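Putative hemin storage protein (Bordetella bronchiseptica, PDB 6AU1) cleaves deacetylated poly-beta-1,6-N-acetylglucosamine, a biofilm polysaccharide, through the glycoside hydrolase domain that makes up this chain. Local coordinates at residues L14-D19 / Y334-F339; V61-R66 / S142-D147; D162-D167 / Y249-P254; G87-A92 / H153-L158. All coordinates share one frame; numbering follows the deposited sequence. Where two conformers were deposited one is given.

Interaction 1: L14-D19 / Y334-F339; sequences LDYIYD and YYPDDF. With SO4 (sulfate ion), chain C.
The Tyr16 ring turns its edge to the other segment: Asp337 O lies 3.4 Å from CD2, near the ring plane, and Asp338 CA and Phe339 CE2 approach the same ring close to that plane. Phe339 also uses its edge, with Ile17 N and Asp337 OD2 in the plane of its ring, while Tyr16 CB and Ile17 CG1 come to it obliquely, each 3.5 Å from Phe339 CZ. Tyr18 takes no part in the packing against 334-339; its OH gives a 2.6 Å hydrogen bond to sulfate O4, which lies near the ring plane; Arg71 holds the same ion, probably taken up from the crystallisation liquor. CG of Phe339 sits between its backbone N and carbonyl carbon (chi1 42°), which carries the ring toward 14-19. The hydroxyl end of Tyr16 meets Pro336, with OH 3.7 Å from CG; a cis peptide bond precedes this proline. One water joins Tyr16 OH to Tyr335 OH, weakly at the latter. Asp337 OD1 accepts from Tyr334 OH and also pairs with Arg35 of helix 22-39. The contact thus lies where the chain leaves strand 332-335, against the short helix that follows strand 8-12, with strand 297-305 touching both Tyr16 and Pro336 through Arg304.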
loop_
_atom_site.group_PDB
_atom_site.type_symbol
_atom_site.label_atom_id
_atom_site.label_comp_id
_atom_site.label_asym_id
_atom_site.label_seq_id
_atom_site.Cartn_x
_atom_site.Cartn_y
_atom_site.Cartn_z
ATOM N N LEU A 14 -1.349 10.687 7.553
ATOM C CA LEU A 14 -2.126 11.359 8.597
ATOM C C LEU A 14 -1.317 11.421 9.893
ATOM O O LEU A 14 -1.604 12.244 10.770
ATOM C CB LEU A 14 -3.454 10.653 8.847
ATOM C CG LEU A 14 -4.686 11.444 8.400
ATOM C CD1 LEU A 14 -4.520 11.854 6.977
ATOM C CD2 LEU A 14 -5.978 10.667 8.575
ATOM N N ASP A 15 -0.329 10.535 10.035
ATOM C CA ASP A 15 0.575 10.601 11.183
ATOM C C ASP A 15 1.332 11.939 11.213
ATOM O O ASP A 15 1.772 12.375 12.269
ATOM C CB ASP A 15 1.583 9.438 11.176
ATOM C CG ASP A 15 0.925 8.082 11.386
ATOM O OD1 ASP A 15 -0.151 8.023 12.022
ATOM O OD2 ASP A 15 1.498 7.070 10.926
ATOM N N TYR A 16 1.477 12.583 10.054
ATOM C CA TYR A 16 2.143 13.887 9.986
ATOM C C TYR A 16 1.185 15.030 10.331
ATOM O O TYR A 16 1.619 16.108 10.748
ATOM C CB TYR A 16 2.719 14.157 8.589
ATOM C CG TYR A 16 4.015 13.463 8.194
ATOM C CD1 TYR A 16 4.549 12.406 8.930
ATOM C CD2 TYR A 16 4.706 13.877 7.049
ATOM C CE1 TYR A 16 5.729 11.781 8.531
ATOM C CE2 TYR A 16 5.892 13.258 6.651
ATOM C CZ TYR A 16 6.392 12.215 7.388
ATOM O OH TYR A 16 7.568 11.614 6.977
ATOM N N ILE A 17 -0.105 14.802 10.118
ATOM C CA ILE A 17 -1.132 15.814 10.396
ATOM C C ILE A 17 -1.518 15.812 11.871
ATOM O O ILE A 17 -1.664 16.877 12.497
ATOM C CB ILE A 17 -2.402 15.574 9.551
ATOM C CG1 ILE A 17 -2.055 15.573 8.055
ATOM C CG2 ILE A 17 -3.509 16.594 9.909
ATOM C CD1 ILE A 17 -3.215 15.204 7.148
ATOM N N TYR A 18 -1.711 14.611 12.415
ATOM C CA TYR A 18 -2.168 14.447 13.800
ATOM C C TYR A 18 -1.357 15.263 14.801
ATOM O O TYR A 18 -0.130 15.306 14.721
ATOM C CB TYR A 18 -2.111 12.963 14.220
ATOM C CG TYR A 18 -2.439 12.805 15.691
ATOM C CD1 TYR A 18 -3.748 12.888 16.131
ATOM C CD2 TYR A 18 -1.437 12.636 16.640
ATOM C CE1 TYR A 18 -4.064 12.781 17.479
ATOM C CE2 TYR A 18 -1.743 12.527 17.995
ATOM C CZ TYR A 18 -3.058 12.600 18.404
ATOM O OH TYR A 18 -3.383 12.498 19.744
ATOM N N ASP A 19 -2.046 15.901 15.745
ATOM C CA ASP A 19 -1.382 16.522 16.888
ATOM C C ASP A 19 -2.352 16.538 18.064
ATOM O O ASP A 19 -3.546 16.789 17.883
ATOM C CB ASP A 19 -0.905 17.946 16.556
ATOM C CG ASP A 19 0.126 18.467 17.550
ATOM O OD1 ASP A 19 -0.248 18.803 18.691
ATOM O OD2 ASP A 19 1.316 18.544 17.192
ATOM N N TYR A 334 5.008 10.458 -5.513
ATOM C CA TYR A 334 6.002 10.329 -4.460
ATOM C C TYR A 334 5.354 10.146 -3.094
ATOM O O TYR A 334 4.190 10.497 -2.870
ATOM C CB TYR A 334 6.952 11.543 -4.437
ATOM C CG TYR A 334 6.285 12.836 -4.022
ATOM C CD1 TYR A 334 6.130 13.162 -2.672
ATOM C CD2 TYR A 334 5.816 13.738 -4.970
ATOM C CE1 TYR A 334 5.508 14.341 -2.288
ATOM C CE2 TYR A 334 5.194 14.919 -4.597
ATOM C CZ TYR A 334 5.048 15.221 -3.253
ATOM O OH TYR A 334 4.429 16.390 -2.866
ATOM N N TYR A 335 6.158 9.587 -2.195
ATOM C CA TYR A 335 5.807 9.371 -0.799
ATOM C C TYR A 335 7.066 9.662 0.011
ATOM O O TYR A 335 8.141 9.211 -0.366
ATOM C CB TYR A 335 5.332 7.926 -0.568
ATOM C CG TYR A 335 5.085 7.600 0.887
ATOM C CD1 TYR A 335 4.141 8.308 1.622
ATOM C CD2 TYR A 335 5.783 6.577 1.526
ATOM C CE1 TYR A 335 3.907 8.007 2.970
ATOM C CE2 TYR A 335 5.556 6.271 2.864
ATOM C CZ TYR A 335 4.617 6.995 3.583
ATOM O OH TYR A 335 4.396 6.694 4.917
ATOM N N PRO A 336 6.960 10.427 1.117
ATOM C CA PRO A 336 5.826 11.123 1.721
ATOM C C PRO A 336 5.839 12.613 1.404
ATOM O O PRO A 336 6.857 13.145 0.957
ATOM C CB PRO A 336 6.065 10.900 3.217
ATOM C CG PRO A 336 7.595 11.038 3.316
ATOM C CD PRO A 336 8.159 10.533 1.972
ATOM N N ASP A 337 4.725 13.285 1.642
ATOM C CA ASP A 337 4.738 14.737 1.576
ATOM C C ASP A 337 5.027 15.294 2.964
ATOM O O ASP A 337 4.248 15.093 3.907
ATOM C CB ASP A 337 3.420 15.277 1.040
ATOM C CG ASP A 337 3.532 16.728 0.624
ATOM O OD1 ASP A 337 4.221 16.981 -0.380
ATOM O OD2 ASP A 337 2.983 17.600 1.326
ATOM N N ASP A 338 6.165 15.968 3.099
ATOM C CA ASP A 338 6.522 16.599 4.367
ATOM C C ASP A 338 6.065 18.045 4.301
ATOM O O ASP A 338 6.871 18.958 4.084
ATOM C CB ASP A 338 8.033 16.495 4.615
ATOM C CG ASP A 338 8.442 16.915 6.016
ATOM O OD1 ASP A 338 7.593 17.393 6.799
ATOM O OD2 ASP A 338 9.645 16.783 6.327
ATOM N N PHE A 339 4.762 18.249 4.465
ATOM C CA PHE A 339 4.171 19.564 4.213
ATOM C C PHE A 339 4.607 20.624 5.220
ATOM O O PHE A 339 4.622 21.814 4.903
ATOM C CB PHE A 339 2.638 19.461 4.182
ATOM C CG PHE A 339 2.069 18.572 5.242
ATOM C CD1 PHE A 339 1.772 19.078 6.494
ATOM C CD2 PHE A 339 1.844 17.221 4.990
ATOM C CE1 PHE A 339 1.259 18.266 7.482
ATOM C CE2 PHE A 339 1.329 16.404 5.984
ATOM C CZ PHE A 339 1.034 16.934 7.223
HETATM S S SO4 C . -1.202 10.012 20.982
HETATM O O1 SO4 C . -2.235 9.359 20.180
HETATM O O2 SO4 C . 0.099 9.852 20.337
HETATM O O3 SO4 C . -1.163 9.384 22.310
HETATM O O4 SO4 C . -1.493 11.435 21.120
HETATM O O HOH W 1 6.542 8.712 5.937
#

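Interaction 2: V61-R66 / S142-D147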
loop_
_atom_site.group_PDB
_atom_site.type_symbol
_atom_site.label_atom_id
_atom_site.label_comp_id
_atom_site.label_asym_id
_atom_site.label_seq_id
_atom_site.Cartn_x
_atom_site.Cartn_y
_atom_site.Cartn_z
ATOM N N VAL A 61 -6.782 3.515 14.244
ATOM C CA VAL A 61 -6.998 4.085 12.915
ATOM C C VAL A 61 -7.576 5.493 13.040
ATOM O O VAL A 61 -7.743 6.007 14.144
ATOM C CB VAL A 61 -7.927 3.210 12.047
ATOM C CG1 VAL A 61 -7.239 1.896 11.665
ATOM C CG2 VAL A 61 -9.242 2.933 12.784
ATOM N N TYR A 62 -7.852 6.119 11.897
ATOM C CA TYR A 62 -8.290 7.521 11.910
ATOM C C TYR A 62 -9.747 7.684 11.480
ATOM O O TYR A 62 -10.139 8.705 10.916
ATOM C CB TYR A 62 -7.373 8.355 11.009
ATOM C CG TYR A 62 -5.967 8.584 11.568
ATOM C CD1 TYR A 62 -5.774 9.362 12.707
ATOM C CD2 TYR A 62 -4.841 8.043 10.942
ATOM C CE1 TYR A 62 -4.500 9.581 13.221
ATOM C CE2 TYR A 62 -3.558 8.272 11.439
ATOM C CZ TYR A 62 -3.400 9.040 12.575
ATOM O OH TYR A 62 -2.138 9.276 13.077
ATOM N N PHE A 63 -10.558 6.669 11.756
ATOM C CA PHE A 63 -11.989 6.720 11.434
ATOM C C PHE A 63 -12.734 5.824 12.426
ATOM O O PHE A 63 -12.170 4.848 12.925
ATOM C CB PHE A 63 -12.248 6.273 9.981
ATOM C CG PHE A 63 -11.765 4.874 9.680
ATOM C CD1 PHE A 63 -10.449 4.655 9.299
ATOM C CD2 PHE A 63 -12.622 3.785 9.794
ATOM C CE1 PHE A 63 -9.975 3.364 9.041
ATOM C CE2 PHE A 63 -12.158 2.482 9.532
ATOM C CZ PHE A 63 -10.834 2.283 9.146
ATOM N N PRO A 64 -13.999 6.149 12.719
ATOM C CA PRO A 64 -14.765 5.372 13.700
ATOM C C PRO A 64 -15.113 3.996 13.134
ATOM O O PRO A 64 -15.491 3.873 11.974
ATOM C CB PRO A 64 -16.015 6.228 13.940
ATOM C CG PRO A 64 -16.149 7.069 12.707
ATOM C CD PRO A 64 -14.753 7.303 12.191
ATOM N N ASN A 65 -14.971 2.965 13.955
ATOM C CA ASN A 65 -15.210 1.607 13.491
ATOM C C ASN A 65 -15.446 0.686 14.681
ATOM O O ASN A 65 -15.227 1.079 15.831
ATOM C CB ASN A 65 -14.026 1.114 12.668
ATOM C CG ASN A 65 -12.825 0.835 13.525
ATOM O OD1 ASN A 65 -12.584 -0.306 13.900
ATOM N ND2 ASN A 65 -12.097 1.885 13.894
ATOM N N ARG A 66 -15.878 -0.538 14.392
ATOM C CA ARG A 66 -16.293 -1.506 15.410
ATOM C C ARG A 66 -15.172 -2.195 16.182
ATOM O O ARG A 66 -15.421 -2.784 17.238
ATOM C CB ARG A 66 -17.119 -2.611 14.757
ATOM C CG ARG A 66 -18.534 -2.269 14.440
ATOM C CD ARG A 66 -19.080 -3.354 13.532
ATOM N NE ARG A 66 -18.808 -3.058 12.130
ATOM C CZ ARG A 66 -19.374 -3.699 11.116
ATOM N NH1 ARG A 66 -19.095 -3.342 9.872
ATOM N NH2 ARG A 66 -20.218 -4.703 11.353
ATOM N N SER A 142 -13.051 -7.391 6.926
ATOM C CA SER A 142 -14.172 -6.973 6.085
ATOM C C SER A 142 -15.008 -5.882 6.753
ATOM O O SER A 142 -15.453 -4.928 6.100
ATOM C CB SER A 142 -15.041 -8.181 5.748
ATOM O OG SER A 142 -14.294 -9.110 4.968
ATOM N N GLU A 143 -15.212 -6.020 8.059
ATOM C CA GLU A 143 -16.048 -5.076 8.788
ATOM C C GLU A 143 -15.331 -3.748 9.003
ATOM O O GLU A 143 -15.962 -2.685 9.021
ATOM C CB GLU A 143 -16.493 -5.685 10.116
ATOM C CG GLU A 143 -17.589 -6.749 9.914
ATOM C CD GLU A 143 -17.940 -7.506 11.173
ATOM O OE1 GLU A 143 -17.294 -7.272 12.211
ATOM O OE2 GLU A 143 -18.863 -8.347 11.121
ATOM N N ILE A 144 -14.014 -3.802 9.151
ATOM C CA ILE A 144 -13.235 -2.571 9.257
ATOM C C ILE A 144 -13.342 -1.774 7.950
ATOM O O ILE A 144 -13.527 -0.552 7.975
ATOM C CB ILE A 144 -11.754 -2.876 9.615
ATOM C CG1 ILE A 144 -11.681 -3.439 11.042
ATOM C CG2 ILE A 144 -10.887 -1.613 9.502
ATOM C CD1 ILE A 144 -10.304 -4.005 11.410
ATOM N N TYR A 145 -13.251 -2.466 6.815
ATOM C CA TYR A 145 -13.417 -1.809 5.518
ATOM C C TYR A 145 -14.836 -1.274 5.350
ATOM O O TYR A 145 -15.027 -0.184 4.802
ATOM C CB TYR A 145 -13.060 -2.770 4.377
ATOM C CG TYR A 145 -11.587 -2.733 4.008
ATOM C CD1 TYR A 145 -10.632 -3.380 4.786
ATOM C CD2 TYR A 145 -11.156 -2.055 2.876
ATOM C CE1 TYR A 145 -9.270 -3.342 4.441
ATOM C CE2 TYR A 145 -9.813 -2.003 2.529
ATOM C CZ TYR A 145 -8.876 -2.641 3.309
ATOM O OH TYR A 145 -7.544 -2.574 2.934
ATOM N N GLU A 146 -15.830 -2.021 5.828
ATOM C CA GLU A 146 -17.212 -1.551 5.762
ATOM C C GLU A 146 -17.370 -0.262 6.566
ATOM O O GLU A 146 -18.018 0.694 6.119
ATOM C CB GLU A 146 -18.174 -2.618 6.281
ATOM C CG GLU A 146 -19.628 -2.181 6.309
ATOM C CD GLU A 146 -20.573 -3.304 6.739
ATOM O OE1 GLU A 146 -20.128 -4.237 7.429
ATOM O OE2 GLU A 146 -21.760 -3.259 6.379
ATOM N N ASP A 147 -16.756 -0.238 7.746
ATOM C CA ASP A 147 -16.850 0.924 8.632
ATOM C C ASP A 147 -16.140 2.143 8.038
ATOM O O ASP A 147 -16.628 3.270 8.164
ATOM C CB ASP A 147 -16.276 0.594 10.021
ATOM C CG ASP A 147 -17.160 -0.367 10.813
ATOM O OD1 ASP A 147 -18.329 -0.576 10.417
ATOM O OD2 ASP A 147 -16.694 -0.904 11.843
HETATM O O HOH W 2 -17.890 3.950 10.586
HETATM O O HOH W 3 -21.429 -5.759 9.150
#
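Arg66 carries nearly all the polar contact with the helix. Its guanidinium grips Asp147 side-on: NE reaches OD2 at 3.0 Å on the syn side, almost straight at 169°, and NH1 reaches OD1 at 2.9 Å from above the carboxylate plane. The backbone N of Arg66 also donates to Asp147 OD2, 2.7 Å away on the anti side, so this oxygen is held by two N-H groups. NH1 turns in addition to Glu146 OE1 (2.8 Å), and a water bridges that oxygen to Arg66 NH2. Stacking supplies a further contact: the Glu143 carboxylate lies nearly parallel to the guanidinium, 15° apart, and its CB rests over one face. The long pairing of Glu143 OE2 with Arg66 is one of charge alone, while OE1 bonds His67. Apolar packing comes from Phe63 CZ against Ile144 CG2 (3.9 Å). A second water bridges Pro64 O and Asp147 O. Arg66, Glu143, Glu146 and Asp147 form a salt-bridge network that ties the loop after strand 43-47 to helix 135-151, which follows the adjacent parallel strand of a TIM barrel.

Interaction 3: D162-D167 / Y249-P254; sequences DAVLDD and YGQSLP
Leu165 N donates to Tyr249 O at 3.1 Å, from well above the carbonyl plane, just beyond an inverse gamma turn centred on Ala163 and where Gly250 leaves a helix with positive phi. In the TIM barrel this backbone bond joins the loop after strand 156-159 to the turn between helices 246-249 and 253-259, which come after the neighbouring strand 230-235. Gly250 packs its backbone close to Leu165, their CA atoms 4.9 Å apart. Tyr249 O also takes a CA-H contact from Val164, whose CA lies 3.2 Å away. Among side chains, Gln251 is the one that bridges polar groups. CG stands beside its backbone N (chi1 -54°) and the chain runs extended from there, bringing the amide to Val164 and the turn. Its OE1 accepts from Tyr236 N, which fixes the amide's rotation and leaves NE2 to face the turn. Ala163 O has a second donor in Arg233. Gln251 NE2 donates to Ala163 O at 3.1 Å and 163°, from above the carbonyl plane, and also lies 3.5 Å from Val164 CG1.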
loop_
_atom_site.group_PDB
_atom_site.type_symbol
_atom_site.label_atom_id
_atom_site.label_comp_id
_atom_site.label_asym_id
_atom_site.label_seq_id
_atom_site.Cartn_x
_atom_site.Cartn_y
_atom_site.Cartn_z
ATOM N N ASP A 162 1.471 -4.155 3.202
ATOM C CA ASP A 162 1.541 -5.149 4.274
ATOM C C ASP A 162 1.085 -6.514 3.783
ATOM O O ASP A 162 1.338 -7.519 4.436
ATOM C CB ASP A 162 0.686 -4.740 5.480
ATOM C CG ASP A 162 -0.791 -4.836 5.192
ATOM O OD1 ASP A 162 -1.255 -4.189 4.226
ATOM O OD2 ASP A 162 -1.495 -5.564 5.916
ATOM N N ALA A 163 0.407 -6.527 2.637
ATOM C CA ALA A 163 -0.122 -7.744 2.031
ATOM C C ALA A 163 0.992 -8.529 1.321
ATOM O O ALA A 163 1.135 -8.506 0.092
ATOM C CB ALA A 163 -1.252 -7.397 1.067
ATOM N N VAL A 164 1.797 -9.198 2.131
ATOM C CA VAL A 164 2.872 -10.060 1.650
ATOM C C VAL A 164 2.790 -11.375 2.401
ATOM O O VAL A 164 2.319 -11.412 3.533
ATOM C CB VAL A 164 4.288 -9.449 1.866
ATOM C CG1 VAL A 164 4.508 -8.253 0.969
ATOM C CG2 VAL A 164 4.510 -9.079 3.342
ATOM N N LEU A 165 3.253 -12.444 1.754
ATOM C CA LEU A 165 3.441 -13.746 2.394
ATOM C C LEU A 165 4.758 -14.318 1.892
ATOM O O LEU A 165 5.033 -14.243 0.693
ATOM C CB LEU A 165 2.295 -14.704 2.053
ATOM C CG LEU A 165 0.897 -14.366 2.572
ATOM C CD1 LEU A 165 -0.139 -15.267 1.916
ATOM C CD2 LEU A 165 0.847 -14.515 4.101
ATOM N N ASP A 166 5.591 -14.877 2.770
ATOM C CA ASP A 166 6.826 -15.456 2.242
ATOM C C ASP A 166 6.665 -16.957 2.002
ATOM O O ASP A 166 5.557 -17.477 2.080
ATOM C CB ASP A 166 8.031 -15.141 3.141
ATOM C CG ASP A 166 7.978 -15.818 4.505
ATOM O OD1 ASP A 166 7.410 -16.913 4.642
ATOM O OD2 ASP A 166 8.555 -15.245 5.452
ATOM N N ASP A 167 7.761 -17.639 1.674
ATOM C CA ASP A 167 7.649 -19.025 1.224
ATOM C C ASP A 167 7.606 -20.013 2.398
ATOM O O ASP A 167 7.711 -21.219 2.195
ATOM C CB ASP A 167 8.791 -19.369 0.255
ATOM C CG ASP A 167 10.169 -19.069 0.822
ATOM O OD1 ASP A 167 10.268 -18.532 1.945
ATOM O OD2 ASP A 167 11.163 -19.359 0.119
ATOM N N TYR A 249 7.332 -13.197 -1.754
ATOM C CA TYR A 249 6.601 -11.943 -1.567
ATOM C C TYR A 249 5.083 -12.117 -1.580
ATOM O O TYR A 249 4.373 -11.365 -0.918
ATOM C CB TYR A 249 6.986 -10.928 -2.650
ATOM C CG TYR A 249 8.226 -10.117 -2.347
ATOM C CD1 TYR A 249 9.494 -10.629 -2.598
ATOM C CD2 TYR A 249 8.125 -8.821 -1.830
ATOM C CE1 TYR A 249 10.633 -9.885 -2.336
ATOM C CE2 TYR A 249 9.261 -8.063 -1.574
ATOM C CZ TYR A 249 10.508 -8.596 -1.832
ATOM O OH TYR A 249 11.646 -7.862 -1.572
ATOM N N GLY A 250 4.572 -13.061 -2.363
ATOM C CA GLY A 250 3.127 -13.195 -2.475
ATOM C C GLY A 250 2.526 -12.058 -3.292
ATOM O O GLY A 250 1.347 -11.718 -3.139
ATOM N N GLN A 251 3.347 -11.478 -4.163
ATOM C CA GLN A 251 2.926 -10.409 -5.074
ATOM C C GLN A 251 3.491 -10.689 -6.459
ATOM O O GLN A 251 4.499 -11.369 -6.579
ATOM C CB GLN A 251 3.413 -9.044 -4.593
ATOM C CG GLN A 251 3.033 -8.680 -3.163
ATOM C CD GLN A 251 3.484 -7.282 -2.806
ATOM O OE1 GLN A 251 4.365 -6.724 -3.449
ATOM N NE2 GLN A 251 2.877 -6.704 -1.775
ATOM N N SER A 252 2.861 -10.136 -7.495
ATOM C CA SER A 252 3.216 -10.442 -8.884
ATOM C C SER A 252 2.784 -9.301 -9.791
ATOM O O SER A 252 1.664 -8.835 -9.675
ATOM C CB SER A 252 2.543 -11.742 -9.339
ATOM O OG SER A 252 2.497 -11.834 -10.742
ATOM N N LEU A 253 3.652 -8.858 -10.699
ATOM C CA LEU A 253 3.273 -7.753 -11.578
ATOM C C LEU A 253 2.174 -8.154 -12.573
ATOM O O LEU A 253 1.181 -7.437 -12.690
ATOM C CB LEU A 253 4.493 -7.196 -12.319
ATOM C CG LEU A 253 4.188 -6.092 -13.334
ATOM C CD1 LEU A 253 3.441 -4.923 -12.672
ATOM C CD2 LEU A 253 5.473 -5.612 -13.983
ATOM N N PRO A 254 2.323 -9.297 -13.278
ATOM C CA PRO A 254 1.254 -9.657 -14.226
ATOM C C PRO A 254 -0.119 -9.821 -13.578
ATOM O O PRO A 254 -1.123 -9.372 -14.143
ATOM C CB PRO A 254 1.725 -11.003 -14.793
ATOM C CG PRO A 254 3.177 -11.013 -14.598
ATOM C CD PRO A 254 3.459 -10.238 -13.362
#

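Interaction 4: G87-A92 / H153-L158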
loop_
_atom_site.group_PDB
_atom_site.type_symbol
_atom_site.label_atom_id
_atom_site.label_comp_id
_atom_site.label_asym_id
_atom_site.label_seq_id
_atom_site.Cartn_x
_atom_site.Cartn_y
_atom_site.Cartn_z
ATOM N N GLY A 87 -9.133 20.109 -4.855
ATOM C CA GLY A 87 -9.687 19.547 -6.075
ATOM C C GLY A 87 -9.022 18.275 -6.583
ATOM O O GLY A 87 -8.989 18.021 -7.789
ATOM N N VAL A 88 -8.495 17.469 -5.666
ATOM C CA VAL A 88 -7.858 16.209 -6.037
ATOM C C VAL A 88 -8.761 15.035 -5.709
ATOM O O VAL A 88 -9.641 15.149 -4.857
ATOM C CB VAL A 88 -6.513 16.002 -5.290
ATOM C CG1 VAL A 88 -5.563 17.142 -5.579
ATOM C CG2 VAL A 88 -6.749 15.865 -3.774
ATOM N N MET A 89 -8.545 13.911 -6.383
ATOM C CA MET A 89 -9.162 12.655 -5.984
ATOM C C MET A 89 -8.490 12.148 -4.710
ATOM O O MET A 89 -7.310 12.408 -4.483
ATOM C CB MET A 89 -9.048 11.617 -7.099
ATOM C CG MET A 89 -9.775 12.013 -8.368
ATOM S SD MET A 89 -11.559 12.047 -8.125
ATOM C CE MET A 89 -12.014 10.469 -8.836
ATOM N N VAL A 90 -9.235 11.437 -3.876
ATOM C CA VAL A 90 -8.642 10.909 -2.644
ATOM C C VAL A 90 -8.825 9.407 -2.568
ATOM O O VAL A 90 -9.946 8.914 -2.695
ATOM C CB VAL A 90 -9.247 11.562 -1.379
ATOM C CG1 VAL A 90 -8.716 10.853 -0.105
ATOM C CG2 VAL A 90 -8.925 13.045 -1.351
ATOM N N TYR A 91 -7.723 8.678 -2.369
ATOM C CA TYR A 91 -7.802 7.237 -2.149
ATOM C C TYR A 91 -7.597 6.958 -0.673
ATOM O O TYR A 91 -6.715 7.555 -0.056
ATOM C CB TYR A 91 -6.722 6.467 -2.924
ATOM C CG TYR A 91 -6.851 6.383 -4.428
ATOM C CD1 TYR A 91 -7.184 7.489 -5.192
ATOM C CD2 TYR A 91 -6.569 5.191 -5.090
ATOM C CE1 TYR A 91 -7.264 7.405 -6.584
ATOM C CE2 TYR A 91 -6.642 5.098 -6.471
ATOM C CZ TYR A 91 -6.991 6.208 -7.211
ATOM O OH TYR A 91 -7.068 6.127 -8.585
ATOM N N ALA A 92 -8.385 6.048 -0.111
ATOM C CA ALA A 92 -8.140 5.599 1.251
ATOM C C ALA A 92 -7.043 4.549 1.233
ATOM O O ALA A 92 -7.175 3.528 0.570
ATOM C CB ALA A 92 -9.415 5.036 1.879
ATOM N N HIS A 153 -16.150 9.713 2.666
ATOM C CA HIS A 153 -16.364 9.724 1.230
ATOM C C HIS A 153 -15.018 9.823 0.530
ATOM O O HIS A 153 -14.231 10.722 0.819
ATOM C CB HIS A 153 -17.261 10.899 0.840
ATOM C CG HIS A 153 -17.535 10.990 -0.627
ATOM N ND1 HIS A 153 -16.889 11.886 -1.451
ATOM C CD2 HIS A 153 -18.385 10.295 -1.420
ATOM C CE1 HIS A 153 -17.329 11.740 -2.688
ATOM N NE2 HIS A 153 -18.235 10.780 -2.696
ATOM N N PHE A 154 -14.745 8.901 -0.388
ATOM C CA PHE A 154 -13.460 8.901 -1.090
ATOM C C PHE A 154 -13.617 8.234 -2.448
ATOM O O PHE A 154 -14.668 7.670 -2.745
ATOM C CB PHE A 154 -12.375 8.204 -0.264
ATOM C CG PHE A 154 -12.802 6.894 0.315
ATOM C CD1 PHE A 154 -13.426 6.837 1.555
ATOM C CD2 PHE A 154 -12.590 5.714 -0.381
ATOM C CE1 PHE A 154 -13.827 5.623 2.089
ATOM C CE2 PHE A 154 -12.985 4.504 0.149
ATOM C CZ PHE A 154 -13.606 4.457 1.384
ATOM N N ASP A 155 -12.575 8.315 -3.268
ATOM C CA ASP A 155 -12.682 7.970 -4.683
ATOM C C ASP A 155 -12.055 6.634 -5.041
ATOM O O ASP A 155 -12.343 6.066 -6.097
ATOM C CB ASP A 155 -12.039 9.070 -5.516
ATOM C CG ASP A 155 -12.638 10.423 -5.232
ATOM O OD1 ASP A 155 -13.822 10.611 -5.590
ATOM O OD2 ASP A 155 -11.943 11.284 -4.639
ATOM N N GLY A 156 -11.176 6.149 -4.181
ATOM C CA GLY A 156 -10.489 4.902 -4.460
ATOM C C GLY A 156 -9.914 4.278 -3.214
ATOM O O GLY A 156 -9.990 4.851 -2.122
ATOM N N LEU A 157 -9.330 3.097 -3.387
ATOM C CA LEU A 157 -8.619 2.417 -2.307
ATOM C C LEU A 157 -7.184 2.166 -2.724
ATOM O O LEU A 157 -6.931 1.758 -3.863
ATOM C CB LEU A 157 -9.269 1.071 -1.967
ATOM C CG LEU A 157 -10.638 1.015 -1.310
ATOM C CD1 LEU A 157 -11.139 -0.421 -1.391
ATOM C CD2 LEU A 157 -10.553 1.494 0.150
ATOM N N LEU A 158 -6.251 2.422 -1.815
ATOM C CA LEU A 158 -4.890 1.938 -1.991
ATOM C C LEU A 158 -4.659 0.830 -0.978
ATOM O O LEU A 158 -4.609 1.058 0.226
ATOM C CB LEU A 158 -3.846 3.048 -1.814
ATOM C CG LEU A 158 -2.399 2.523 -1.781
ATOM C CD1 LEU A 158 -1.969 1.906 -3.134
ATOM C CD2 LEU A 158 -1.406 3.611 -1.317
#
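With chi1 near 47°, Phe154 places CG between its backbone N and carbonyl carbon, and the ring lies flat over Ala92, whose CB stands 4.0 Å from the ring centroid in a CH-pi contact. Asp155 instead has CG beside its own N (chi1 -56°), which turns OD2 to Val90 N; the bond, 2.8 Å long, uses the anti lone pair, and Lys83 shares the same oxygen through a salt bridge. Val90 O in return accepts from Asp155 N at 2.8 Å, nearly along the C=O axis. The carboxylate thus stands in for a main-chain acceptor just before strand 156-159 starts. From there the parallel ladder takes over, with Ala92 N bonded to Gly156 O and Leu158 N to Ala92 O, both 2.8 Å. Gly156 CA lies over one face of the Tyr91 ring, 4.1 Å from its centroid, in a second CH-pi contact. Strands 89-94 and 156-159, linked by helix 135-151, form a beta-alpha-beta unit of the closed parallel sheet characteristic of the TIM barrel.

How the interactions relate
Interactions 1 and 2 meet directly, for Asp15 OD1 and Tyr62 OH are 2.6 Å apart, probably hydrogen-bonded, and Leu14 CB packs on Tyr62 CE2 at 3.5 Å. Interaction 2 also reaches interaction 4, where Tyr145 of helix 135-151 packs on Leu157 of the strand that follows. Segment 153-158 is followed after three residues by 162-167, though the centres of interactions 4 and 3 are about 24 Å apart. Interactions 1 and 3 lie on opposite sides of the chain's centre, about 26 Å between centres, both beyond C-terminal ends of barrel strands. TIM-barrel enzymes carry their active sites at that end; a 1,2-ethanediol, probably from the crystallisation liquor, lies about 4 Å from the Val164 side chain and may mark a pocket.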